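Local coordinates for protein alanine glyoxylate transaminase (Thermococcus litoralis, PDB 2ZC0) that probably transfers the amino group of alanine to glyoxylate, using pyridoxal 5'-phosphate as its cofactor, at residues A[58-63]-A[291-296]; A[116-121]-A[175-180]; A[150-155]-A[194-199]; A[317-322]-A[326-331]; A[364-367]-A[371-374]. All blocks are in the same frame, centred on the assembly; numbering follows the deposited sequence.

Contact 1: A[58-63]-A[291-296]; sequences AKEVLE and LKRGYF
E60 OE2 lies 2.9 Å from R293 NH2, and this salt bridge is the whole of the contact between the two segments. The two side chains approach from opposite directions, but the carboxylate and guanidinium planes stand 49° apart and OE2 meets the arginine obliquely. One oxygen is used on one nitrogen; E60 OE1 stays 3.9 Å from R293 NH2. E60 reaches out straight beyond CG, whereas R293 bends at chi2 (-138°) and chi3 (-97°), turning its head toward the glutamate. The bent chain runs beside Y295: R293 CB sits 3.9 Å above the tyrosine ring, over its centre, and Y295 OH lies 3.8 Å above the middle of the guanidinium plane, which probably restricts the rotation of that group. E289 forms a long, weak ion pair with R293 NE. E56 places a second carboxylate close to that of E60, so the arginine charge probably eases the crowding of negative groups here. G294 follows with positive phi and completes a Schellman motif, its N bonded to L291 O at 3.1 Å; the same residue is the N-cap of the next helix. The surface bridge thus joins helix 51-64 to the break between helix 281-292 and the long helix 295-322, while another side of helix 51-64 packs against the second subunit, where R51 of that subunit bonds to L62 O and E63 O.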
# COMPACT_ATOMS: atom_id res chain seq x y z
N ALA A 58 18.30 6.69 39.69
CA ALA A 58 16.89 6.60 39.35
C ALA A 58 16.06 7.23 40.47
O ALA A 58 15.14 8.01 40.22
CB ALA A 58 16.49 5.13 39.15
N LYS A 59 16.41 6.91 41.71
CA LYS A 59 15.71 7.46 42.88
C LYS A 59 15.89 8.97 42.94
O LYS A 59 14.93 9.71 43.17
CB LYS A 59 16.26 6.84 44.17
CG LYS A 59 15.42 7.14 45.40
CD LYS A 59 16.27 7.40 46.64
CE LYS A 59 17.23 6.25 46.94
NZ LYS A 59 18.10 6.59 48.11
N GLU A 60 17.13 9.42 42.74
CA GLU A 60 17.48 10.83 42.76
C GLU A 60 16.67 11.60 41.72
O GLU A 60 16.01 12.60 42.02
CB GLU A 60 18.98 11.02 42.48
CG GLU A 60 19.92 10.64 43.63
CD GLU A 60 21.40 10.67 43.22
OE1 GLU A 60 22.29 10.58 44.10
OE2 GLU A 60 21.68 10.78 42.00
N VAL A 61 16.75 11.12 40.48
CA VAL A 61 16.03 11.73 39.37
C VAL A 61 14.53 11.87 39.64
O VAL A 61 13.95 12.93 39.42
CB VAL A 61 16.23 10.92 38.07
CG1 VAL A 61 15.28 11.42 37.00
CG2 VAL A 61 17.67 11.06 37.59
N LEU A 62 13.90 10.80 40.13
CA LEU A 62 12.46 10.82 40.39
C LEU A 62 12.02 11.79 41.48
O LEU A 62 11.03 12.51 41.32
CB LEU A 62 11.97 9.41 40.71
CG LEU A 62 11.83 8.52 39.47
CD1 LEU A 62 11.87 7.04 39.84
CD2 LEU A 62 10.53 8.89 38.76
N GLU A 63 12.74 11.83 42.59
CA GLU A 63 12.36 12.72 43.68
C GLU A 63 12.72 14.18 43.43
O GLU A 63 12.00 15.08 43.87
CB GLU A 63 12.99 12.23 45.00
CG GLU A 63 14.51 12.24 45.02
CD GLU A 63 15.10 11.63 46.30
OE1 GLU A 63 16.34 11.66 46.45
OE2 GLU A 63 14.32 11.12 47.14
N LEU A 291 25.66 9.64 31.78
CA LEU A 291 26.64 10.27 30.91
C LEU A 291 27.34 11.46 31.56
O LEU A 291 28.56 11.54 31.55
CB LEU A 291 25.98 10.71 29.60
CG LEU A 291 25.53 9.60 28.66
CD1 LEU A 291 24.95 10.23 27.40
CD2 LEU A 291 26.70 8.67 28.31
N LYS A 292 26.56 12.38 32.13
CA LYS A 292 27.10 13.57 32.77
C LYS A 292 28.08 13.28 33.91
O LYS A 292 29.02 14.05 34.13
CB LYS A 292 25.97 14.47 33.29
CG LYS A 292 25.37 15.40 32.24
CD LYS A 292 24.30 16.32 32.84
CE LYS A 292 23.73 17.27 31.79
NZ LYS A 292 22.59 18.09 32.28
N ARG A 293 27.85 12.18 34.63
CA ARG A 293 28.70 11.83 35.76
C ARG A 293 29.92 10.98 35.38
O ARG A 293 30.68 10.55 36.25
CB ARG A 293 27.87 11.12 36.83
CG ARG A 293 26.66 11.94 37.24
CD ARG A 293 26.42 11.93 38.74
NE ARG A 293 25.43 10.95 39.16
CZ ARG A 293 25.04 10.79 40.42
NH1 ARG A 293 25.57 11.54 41.37
NH2 ARG A 293 24.12 9.88 40.73
N GLY A 294 30.09 10.74 34.09
CA GLY A 294 31.22 9.97 33.61
C GLY A 294 31.25 8.49 33.95
O GLY A 294 32.33 7.90 34.03
N TYR A 295 30.08 7.89 34.14
CA TYR A 295 30.00 6.47 34.46
C TYR A 295 30.27 5.56 33.27
O TYR A 295 30.43 4.35 33.43
CB TYR A 295 28.63 6.14 35.07
CG TYR A 295 28.46 6.71 36.46
CD1 TYR A 295 27.22 6.72 37.09
CD2 TYR A 295 29.54 7.28 37.13
CE1 TYR A 295 27.07 7.28 38.36
CE2 TYR A 295 29.40 7.84 38.39
CZ TYR A 295 28.17 7.84 39.00
OH TYR A 295 28.05 8.42 40.23
N PHE A 296 30.32 6.14 32.07
CA PHE A 296 30.61 5.34 30.89
C PHE A 296 32.07 4.92 31.00
O PHE A 296 32.44 3.79 30.66
CB PHE A 296 30.41 6.15 29.61
CG PHE A 296 30.71 5.38 28.35
CD1 PHE A 296 29.96 4.25 28.01
CD2 PHE A 296 31.76 5.76 27.51
CE1 PHE A 296 30.25 3.52 26.87
CE2 PHE A 296 32.06 5.03 26.36
CZ PHE A 296 31.30 3.90 26.04

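Contact 2: A[116-121]-A[175-180]; sequences RVLIDP and VKLIYT
L118 lays its CB and CD1 across the two methyls of L177, the side chains crossing at about a right angle, with L118 CB 3.7 Å from L177 CD1. The pair belongs to the large domain of a fold type I, pyridoxal-phosphate-dependent aminotransferase: helix 106-118, whose first residues line the cofactor pocket, packs its last turn on strand 175-180 of the central mixed sheet. L118 CD1 fits against the second branch of L177, 3.9 Å from its CD2. Just past the helix, I119 adds a looser touch on the methyl that L118 CB meets, its CG1 4.2 Å from L177 CD1. Polar groups close the margin of this apolar patch. K176 NZ gives a hydrogen bond of 3.1 Å to L118 O, a carbonyl at the end of the helix, and approaches it tilted 31° from the carbonyl plane. To get there the lysine sets CG between its backbone N and carbonyl carbon (chi1 89°) and folds again at chi3 (75°), bringing CE close to the same oxygen. The ammonium also bonds to Y6 O of the second subunit, and D120 OD2 takes the backbone N of G9 there, so the helix end, the strand and a neighbouring subunit meet at one place. D120 OD2 and K176 NZ do not touch directly: a water gives a 2.6 Å bond to D120 OD2 and accepts one of 2.7 Å from K176 NZ.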
# COMPACT_ATOMS: atom_id res chain seq x y z
N ARG A 116 9.27 3.08 8.20
CA ARG A 116 7.98 3.66 7.89
C ARG A 116 8.08 4.89 7.00
O ARG A 116 7.21 5.14 6.18
CB ARG A 116 7.25 3.97 9.19
CG ARG A 116 6.98 2.70 10.00
CD ARG A 116 6.14 3.02 11.22
NE ARG A 116 5.03 3.88 10.83
CZ ARG A 116 3.89 4.01 11.51
NH1 ARG A 116 3.73 3.32 12.65
NH2 ARG A 116 2.95 4.83 11.05
N VAL A 117 9.16 5.64 7.12
CA VAL A 117 9.34 6.84 6.33
C VAL A 117 10.10 6.58 5.03
O VAL A 117 9.98 7.34 4.07
CB VAL A 117 10.13 7.90 7.13
CG1 VAL A 117 10.61 9.01 6.21
CG2 VAL A 117 9.25 8.47 8.23
N LEU A 118 10.85 5.48 4.99
CA LEU A 118 11.67 5.19 3.83
C LEU A 118 11.25 4.03 2.94
O LEU A 118 11.73 3.91 1.82
CB LEU A 118 13.12 5.01 4.28
CG LEU A 118 13.78 6.19 5.00
CD1 LEU A 118 15.18 5.79 5.45
CD2 LEU A 118 13.85 7.40 4.07
N ILE A 119 10.35 3.18 3.42
CA ILE A 119 9.93 2.04 2.62
C ILE A 119 8.49 2.06 2.08
O ILE A 119 7.54 2.25 2.83
CB ILE A 119 10.08 0.74 3.44
CG1 ILE A 119 11.53 0.57 3.87
CG2 ILE A 119 9.61 -0.46 2.64
CD1 ILE A 119 11.69 -0.49 4.91
N ASP A 120 8.34 1.88 0.77
CA ASP A 120 7.02 1.78 0.16
C ASP A 120 6.91 0.26 -0.10
O ASP A 120 7.88 -0.38 -0.48
CB ASP A 120 6.93 2.53 -1.18
CG ASP A 120 6.53 4.00 -1.02
OD1 ASP A 120 5.49 4.30 -0.39
OD2 ASP A 120 7.26 4.87 -1.55
N PRO A 121 5.72 -0.32 0.11
CA PRO A 121 5.59 -1.76 -0.14
C PRO A 121 6.16 -2.19 -1.52
O PRO A 121 5.80 -1.61 -2.55
CB PRO A 121 4.09 -1.98 -0.02
CG PRO A 121 3.71 -0.99 1.07
CD PRO A 121 4.47 0.25 0.65
N VAL A 175 15.73 -0.14 -5.87
CA VAL A 175 16.36 -0.28 -4.57
C VAL A 175 16.83 1.09 -4.13
O VAL A 175 17.18 1.93 -4.95
CB VAL A 175 17.59 -1.23 -4.65
CG1 VAL A 175 18.57 -0.73 -5.70
CG2 VAL A 175 18.26 -1.30 -3.27
N LYS A 176 16.84 1.35 -2.83
CA LYS A 176 17.30 2.66 -2.41
C LYS A 176 18.07 2.65 -1.12
O LYS A 176 18.88 3.54 -0.88
CB LYS A 176 16.11 3.62 -2.26
CG LYS A 176 15.48 3.60 -0.88
CD LYS A 176 14.37 4.64 -0.70
CE LYS A 176 13.08 4.25 -1.43
NZ LYS A 176 11.96 5.11 -1.00
N LEU A 177 17.83 1.64 -0.28
CA LEU A 177 18.51 1.58 1.00
C LEU A 177 19.38 0.35 1.17
O LEU A 177 19.14 -0.70 0.56
CB LEU A 177 17.50 1.60 2.16
CG LEU A 177 16.36 2.63 2.19
CD1 LEU A 177 15.36 2.26 3.30
CD2 LEU A 177 16.94 4.02 2.42
N ILE A 178 20.37 0.51 2.02
CA ILE A 178 21.29 -0.56 2.37
C ILE A 178 21.38 -0.47 3.88
O ILE A 178 21.73 0.57 4.41
CB ILE A 178 22.69 -0.33 1.81
CG1 ILE A 178 22.70 -0.53 0.30
CG2 ILE A 178 23.68 -1.27 2.50
CD1 ILE A 178 24.07 -0.28 -0.32
N TYR A 179 21.01 -1.56 4.56
CA TYR A 179 21.06 -1.66 6.01
C TYR A 179 22.31 -2.48 6.32
O TYR A 179 22.48 -3.59 5.79
CB TYR A 179 19.82 -2.37 6.55
CG TYR A 179 19.89 -2.81 8.00
CD1 TYR A 179 19.98 -4.16 8.33
CD2 TYR A 179 19.86 -1.89 9.05
CE1 TYR A 179 20.05 -4.58 9.66
CE2 TYR A 179 19.92 -2.30 10.40
CZ TYR A 179 20.02 -3.66 10.68
OH TYR A 179 20.11 -4.10 11.99
N THR A 180 23.18 -1.95 7.19
CA THR A 180 24.40 -2.63 7.56
C THR A 180 24.75 -2.46 9.04
O THR A 180 24.43 -1.44 9.66
CB THR A 180 25.60 -2.11 6.70
OG1 THR A 180 26.83 -2.65 7.20
CG2 THR A 180 25.67 -0.60 6.75
O HOH W 1 9.72 4.21 -2.26

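Contact 3: A[150-155]-A[194-199]; sequences PVDNDG and MERRKA
A two-residue beta hairpin, with a type I turn from D152 to G155, receives the guanidinium of R196 from the first turn of helix 194-207. D152 carries the charge. Its OD2 accepts a hydrogen bond of 2.8 Å from R196 NH1 through the syn lone pair, and the oxygen lies almost exactly in the guanidinium plane. The second arm of the salt bridge, R196 NH2 to D152 OD1 at 2.9 Å, is weak, its N-H...O angle being 127°. This imbalance goes with the 51° between the carboxylate and guanidinium planes, which prevents a flat two-pronged pairing. D152 OD1 has a firmer partner in D154 N, which meets it at 2.6 Å to make an Asx turn, so one carboxylate both shapes the turn and holds the arginine. D152 CG sits between its backbone N and carbonyl carbon (chi1 56°), which places both oxygens for this. Backbone bonds between D152 and G155 pair strand 145-152 with 155-156, the outermost strand on this side of the large-domain sheet within the chain. Helix 194-207 follows strand 175-180 in the chain, a strand separated from 145-152 by 124-129, and R196 reaches from the helix to the hairpin with its chain extended from CG to NE. D154 CB rests over one face of the guanidinium, 3.5 Å above its plane toward the rim. G155 O comes to 2.8 Å from R196 NH2 at the edge, though the angle is poor for a hydrogen bond; the same nitrogen gives a weak bond to M156 O. V158 touches the arginine from helix 158-170.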
# COMPACT_ATOMS: atom_id res chain seq x y z
N PRO A 150 26.46 -11.64 0.87
CA PRO A 150 27.36 -12.44 1.71
C PRO A 150 28.41 -11.64 2.48
O PRO A 150 28.86 -10.59 2.03
CB PRO A 150 28.02 -13.38 0.71
CG PRO A 150 26.97 -13.57 -0.33
CD PRO A 150 26.44 -12.15 -0.51
N VAL A 151 28.81 -12.15 3.64
CA VAL A 151 29.84 -11.51 4.45
C VAL A 151 30.93 -12.52 4.82
O VAL A 151 30.72 -13.73 4.71
CB VAL A 151 29.25 -10.96 5.77
CG1 VAL A 151 27.96 -10.18 5.50
CG2 VAL A 151 28.98 -12.09 6.74
N ASP A 152 32.09 -12.02 5.26
CA ASP A 152 33.18 -12.87 5.73
C ASP A 152 33.66 -12.21 7.02
O ASP A 152 32.99 -11.30 7.51
CB ASP A 152 34.30 -13.02 4.70
CG ASP A 152 34.88 -11.70 4.25
OD1 ASP A 152 35.17 -10.86 5.10
OD2 ASP A 152 35.07 -11.53 3.03
N ASN A 153 34.80 -12.63 7.59
CA ASN A 153 35.27 -12.03 8.84
C ASN A 153 35.58 -10.54 8.72
O ASN A 153 35.84 -9.85 9.72
CB ASN A 153 36.47 -12.81 9.40
CG ASN A 153 36.05 -14.04 10.23
OD1 ASN A 153 35.81 -13.96 11.44
ND2 ASN A 153 35.94 -15.19 9.56
N ASP A 154 35.54 -10.03 7.49
CA ASP A 154 35.78 -8.62 7.22
C ASP A 154 34.48 -7.88 6.90
O ASP A 154 34.49 -6.78 6.34
CB ASP A 154 36.78 -8.43 6.08
CG ASP A 154 38.20 -8.45 6.57
OD1 ASP A 154 38.41 -7.97 7.71
OD2 ASP A 154 39.10 -8.92 5.84
N GLY A 155 33.36 -8.49 7.27
CA GLY A 155 32.06 -7.88 7.03
C GLY A 155 31.51 -8.13 5.64
O GLY A 155 31.97 -9.04 4.94
N MET A 194 37.84 -1.03 7.58
CA MET A 194 37.81 0.36 7.11
C MET A 194 37.90 0.40 5.59
O MET A 194 37.31 1.27 4.94
CB MET A 194 38.97 1.16 7.73
CG MET A 194 38.91 1.34 9.25
SD MET A 194 37.43 2.21 9.87
CE MET A 194 37.46 3.71 8.85
N GLU A 195 38.64 -0.54 5.01
CA GLU A 195 38.80 -0.61 3.56
C GLU A 195 37.45 -0.79 2.87
O GLU A 195 37.15 -0.13 1.87
CB GLU A 195 39.75 -1.77 3.21
CG GLU A 195 39.73 -2.23 1.76
CD GLU A 195 40.63 -3.44 1.52
OE1 GLU A 195 40.70 -4.32 2.42
OE2 GLU A 195 41.26 -3.52 0.44
N ARG A 196 36.62 -1.69 3.40
CA ARG A 196 35.30 -1.97 2.84
C ARG A 196 34.30 -0.86 3.16
O ARG A 196 33.38 -0.60 2.39
CB ARG A 196 34.79 -3.31 3.36
CG ARG A 196 35.55 -4.47 2.77
CD ARG A 196 34.95 -5.80 3.16
NE ARG A 196 35.68 -6.91 2.55
CZ ARG A 196 35.40 -8.19 2.76
NH1 ARG A 196 36.13 -9.13 2.17
NH2 ARG A 196 34.39 -8.53 3.55
N ARG A 197 34.50 -0.21 4.29
CA ARG A 197 33.65 0.88 4.71
C ARG A 197 33.77 2.03 3.72
O ARG A 197 32.78 2.68 3.39
CB ARG A 197 34.04 1.31 6.13
CG ARG A 197 33.78 0.22 7.14
CD ARG A 197 34.59 0.37 8.40
NE ARG A 197 33.84 0.95 9.50
CZ ARG A 197 33.45 0.28 10.58
NH1 ARG A 197 33.75 -1.01 10.70
NH2 ARG A 197 32.77 0.90 11.55
N LYS A 198 34.98 2.28 3.21
CA LYS A 198 35.14 3.36 2.25
C LYS A 198 34.60 2.94 0.89
O LYS A 198 34.06 3.76 0.14
CB LYS A 198 36.61 3.77 2.12
CG LYS A 198 37.17 4.53 3.32
CD LYS A 198 36.43 5.86 3.62
CE LYS A 198 36.49 6.91 2.48
NZ LYS A 198 35.33 6.85 1.51
N ALA A 199 34.75 1.66 0.57
CA ALA A 199 34.27 1.13 -0.70
C ALA A 199 32.73 1.14 -0.71
O ALA A 199 32.11 1.41 -1.74
CB ALA A 199 34.78 -0.30 -0.89

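Contact 4: A[317-322]-A[326-331]; sequences KALENH and AEFTKP
L319 and F328 slide past each other in opposite directions, the leucine lying across one face of the phenyl ring. L319 CB stands over the ring as a CH-pi contact, 4.0 Å from the centroid of F328 and 28° off its normal. Between these two residues the closest atoms are L319 CB and F328 CZ, 3.6 Å apart. On the same face, displaced toward the rim, L319 CD1 rests 4.0 Å above the plane of F328. The phenylalanine holds CG between its backbone N and carbonyl carbon (chi1 48°), which turns the ring toward L319 on the helix. These residues belong to the C-terminal, smaller domain of the aminotransferase fold: helix 295-322, the long helix leading into it, ends here, and the chain turns back through 326-331 alongside strand 336-340, E327 and T329 pairing with F340 and M338. L319 also touches F339 of that strand and I394 of helix 389-404. At the outer margin E320 and K330 cross at about a right angle. K330 is bent at chi2 and chi4, and its NZ curls back to bond its own segment at F328 O, 3.1 Å away and tilted 19° from the carbonyl plane. E320 OE2 lies closer to K330 CE, at 3.0 Å, than to K330 NZ, its salt-bridge partner 3.6 Å away.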
# COMPACT_ATOMS: atom_id res chain seq x y z
N LYS A 317 38.13 -19.67 23.95
CA LYS A 317 39.08 -20.63 24.51
C LYS A 317 38.40 -22.00 24.61
O LYS A 317 38.96 -23.01 24.21
CB LYS A 317 39.53 -20.24 25.93
CG LYS A 317 40.72 -19.30 26.03
CD LYS A 317 41.35 -19.41 27.43
CE LYS A 317 41.86 -18.07 27.96
NZ LYS A 317 40.75 -17.12 28.28
N ALA A 318 37.21 -22.00 25.18
CA ALA A 318 36.45 -23.23 25.36
C ALA A 318 36.15 -23.89 24.02
O ALA A 318 36.29 -25.10 23.87
CB ALA A 318 35.17 -22.94 26.11
N LEU A 319 35.74 -23.08 23.04
CA LEU A 319 35.40 -23.61 21.73
C LEU A 319 36.59 -24.23 21.02
O LEU A 319 36.52 -25.36 20.54
CB LEU A 319 34.80 -22.50 20.85
CG LEU A 319 33.30 -22.19 21.04
CD1 LEU A 319 32.96 -20.88 20.36
CD2 LEU A 319 32.46 -23.33 20.47
N GLU A 320 37.69 -23.48 20.95
CA GLU A 320 38.90 -23.95 20.28
C GLU A 320 39.49 -25.17 20.99
O GLU A 320 40.16 -26.00 20.38
CB GLU A 320 39.92 -22.82 20.21
CG GLU A 320 40.62 -22.70 18.87
CD GLU A 320 40.75 -21.26 18.39
OE1 GLU A 320 41.11 -20.39 19.21
OE2 GLU A 320 40.49 -21.00 17.19
N ASN A 321 39.21 -25.28 22.29
CA ASN A 321 39.70 -26.38 23.11
C ASN A 321 38.85 -27.65 22.97
O ASN A 321 39.39 -28.76 22.95
CB ASN A 321 39.75 -25.95 24.58
CG ASN A 321 40.12 -27.09 25.51
OD1 ASN A 321 40.60 -28.14 25.06
ND2 ASN A 321 39.91 -26.89 26.81
N HIS A 322 37.53 -27.49 22.87
CA HIS A 322 36.64 -28.64 22.77
C HIS A 322 36.07 -28.91 21.37
O HIS A 322 35.60 -30.01 21.10
CB HIS A 322 35.51 -28.51 23.79
CG HIS A 322 35.98 -28.36 25.20
ND1 HIS A 322 35.43 -29.06 26.25
CD2 HIS A 322 36.96 -27.59 25.73
CE1 HIS A 322 36.05 -28.72 27.37
NE2 HIS A 322 36.99 -27.84 27.08
N ALA A 326 35.78 -27.50 14.32
CA ALA A 326 34.57 -26.81 13.84
C ALA A 326 34.90 -25.37 13.49
O ALA A 326 35.74 -24.74 14.15
CB ALA A 326 33.48 -26.87 14.90
N GLU A 327 34.25 -24.83 12.46
CA GLU A 327 34.53 -23.45 12.09
C GLU A 327 33.54 -22.51 12.81
O GLU A 327 32.35 -22.80 12.94
CB GLU A 327 34.48 -23.27 10.55
CG GLU A 327 35.77 -22.70 9.86
CD GLU A 327 36.89 -23.75 9.62
OE1 GLU A 327 36.53 -24.93 9.41
OE2 GLU A 327 38.11 -23.39 9.62
N PHE A 328 34.08 -21.42 13.34
CA PHE A 328 33.28 -20.43 14.04
C PHE A 328 33.99 -19.09 14.04
O PHE A 328 35.22 -19.01 14.01
CB PHE A 328 32.99 -20.90 15.47
CG PHE A 328 34.19 -21.39 16.22
CD1 PHE A 328 35.02 -20.51 16.91
CD2 PHE A 328 34.49 -22.76 16.26
CE1 PHE A 328 36.12 -20.97 17.63
CE2 PHE A 328 35.58 -23.23 16.98
CZ PHE A 328 36.39 -22.33 17.67
N THR A 329 33.21 -18.03 14.04
CA THR A 329 33.74 -16.68 13.99
C THR A 329 34.52 -16.26 15.24
O THR A 329 34.25 -16.74 16.34
CB THR A 329 32.59 -15.64 13.75
OG1 THR A 329 31.68 -15.64 14.85
CG2 THR A 329 31.83 -15.99 12.47
N LYS A 330 35.48 -15.37 15.03
CA LYS A 330 36.31 -14.84 16.10
C LYS A 330 36.06 -13.34 16.12
O LYS A 330 36.75 -12.58 15.45
CB LYS A 330 37.79 -15.10 15.82
CG LYS A 330 38.13 -16.52 15.40
CD LYS A 330 37.89 -17.50 16.52
CE LYS A 330 38.61 -18.81 16.23
NZ LYS A 330 38.20 -19.42 14.93
N PRO A 331 35.05 -12.90 16.88
CA PRO A 331 34.71 -11.48 16.97
C PRO A 331 35.72 -10.60 17.71
O PRO A 331 36.32 -11.03 18.69
CB PRO A 331 33.36 -11.51 17.69
CG PRO A 331 33.50 -12.69 18.60
CD PRO A 331 34.13 -13.72 17.68

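Contact 5: A[364-367]-A[371-374]; sequences PGKP and DESG. With IMD (imidazole), chain G.
K366 drives its ammonium into the segment 371-374, which opens with an Asx turn from D371 to S373, and ties together the two ends of a short loop between strands 360-361 and 377-381 of the C-terminal domain. The lysine is coiled: CG lies anti to the backbone N (chi1 178°), and bends at chi2 and chi4 curl the chain along the facing backbone. NZ there bonds to two carbonyls, D371 O at 2.8 Å in its carbonyl plane, and S373 O at 3.0 Å from a tilted position. The methylenes ride over the same peptide, K366 CD being 3.2 Å from S373 O. E372, bent at chi2, swings its carboxylate round to the ammonium, but OE1 ends 3.7 Å from K366 NZ, a long salt bridge. D371 bonds within its own segment: OD2 accepts from both S373 N and S373 OG, each at 2.9 Å. The two donors reach it from the same face, above the carboxylate plane, N steeper (55°) than OG (35°). N129 also bonds to this oxygen, so the aspartate probably helps hold the turn whose carbonyls meet K366. A bound zinc ion lies about 9 Å from the D371 side chain. G374, at positive phi, brings its backbone against K366, with O 3.6 Å from K366 CA. On the residue after the lysine, P367 O accepts the N1-H of an imidazole, probably from the crystallisation liquor, at 2.7 Å.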
# COMPACT_ATOMS: atom_id res chain seq x y z
N PRO A 364 18.93 -20.89 16.67
CA PRO A 364 18.92 -21.60 15.38
C PRO A 364 19.77 -21.09 14.20
O PRO A 364 20.12 -21.88 13.31
CB PRO A 364 17.43 -21.66 15.04
CG PRO A 364 16.82 -21.88 16.38
CD PRO A 364 17.58 -20.90 17.27
N GLY A 365 20.08 -19.80 14.16
CA GLY A 365 20.92 -19.27 13.09
C GLY A 365 20.29 -19.09 11.71
O GLY A 365 20.33 -18.01 11.12
N LYS A 366 19.70 -20.17 11.20
CA LYS A 366 19.06 -20.15 9.89
C LYS A 366 18.09 -18.99 9.66
O LYS A 366 18.03 -18.44 8.54
CB LYS A 366 18.29 -21.45 9.67
CG LYS A 366 17.55 -21.48 8.35
CD LYS A 366 18.51 -21.71 7.20
CE LYS A 366 17.84 -21.55 5.86
NZ LYS A 366 17.64 -20.11 5.50
N PRO A 367 17.31 -18.60 10.68
CA PRO A 367 16.35 -17.50 10.52
C PRO A 367 17.00 -16.16 10.17
O PRO A 367 16.34 -15.29 9.60
CB PRO A 367 15.65 -17.47 11.88
CG PRO A 367 15.74 -18.89 12.34
CD PRO A 367 17.16 -19.22 12.01
N ASP A 371 18.46 -16.02 2.40
CA ASP A 371 18.24 -16.99 1.36
C ASP A 371 18.21 -18.38 1.97
O ASP A 371 17.94 -18.52 3.16
CB ASP A 371 19.31 -16.86 0.24
CG ASP A 371 20.73 -17.17 0.71
OD1 ASP A 371 21.64 -17.01 -0.13
OD2 ASP A 371 20.95 -17.58 1.87
N GLU A 372 18.49 -19.42 1.19
CA GLU A 372 18.45 -20.77 1.73
C GLU A 372 19.70 -21.23 2.45
O GLU A 372 19.82 -22.41 2.78
CB GLU A 372 18.08 -21.75 0.61
CG GLU A 372 16.70 -22.37 0.78
CD GLU A 372 15.67 -21.40 1.35
OE1 GLU A 372 15.62 -21.25 2.59
OE2 GLU A 372 14.94 -20.78 0.55
N SER A 373 20.61 -20.31 2.71
CA SER A 373 21.86 -20.63 3.41
C SER A 373 21.68 -20.57 4.92
O SER A 373 20.65 -20.12 5.41
CB SER A 373 22.96 -19.65 3.01
OG SER A 373 23.10 -19.56 1.61
N GLY A 374 22.69 -21.04 5.64
CA GLY A 374 22.66 -20.99 7.10
C GLY A 374 22.00 -22.13 7.84
O GLY A 374 21.92 -22.10 9.06
N1 IMD G . 14.57 -14.20 7.91
C2 IMD G . 14.47 -13.89 6.63
N3 IMD G . 13.61 -12.88 6.50
C4 IMD G . 13.16 -12.56 7.74
C5 IMD G . 13.76 -13.38 8.62

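How the contacts relate
From the N terminus, contact 1 opens first, at helix 51-64, and closes the widest loop at 291-296. Nested inside it, contacts 2 and 3 cross: 116-121 and 150-155 come first, then their partners 175-180 and 194-199, so their segments alternate along the chain, and both contacts reach the large-domain sheet. Helix 295-322 leads from contact 1 to contact 4, whose centres are 39 Å apart. Contacts 4 and 5 then close short local loops in series within the C-terminal domain. Contacts 3 and 4 alone touch, N153 OD1 packing 3.9 Å from K330 N, and so bring the large-domain hairpin against the smaller domain. Contacts 1 and 2 both border the second subunit.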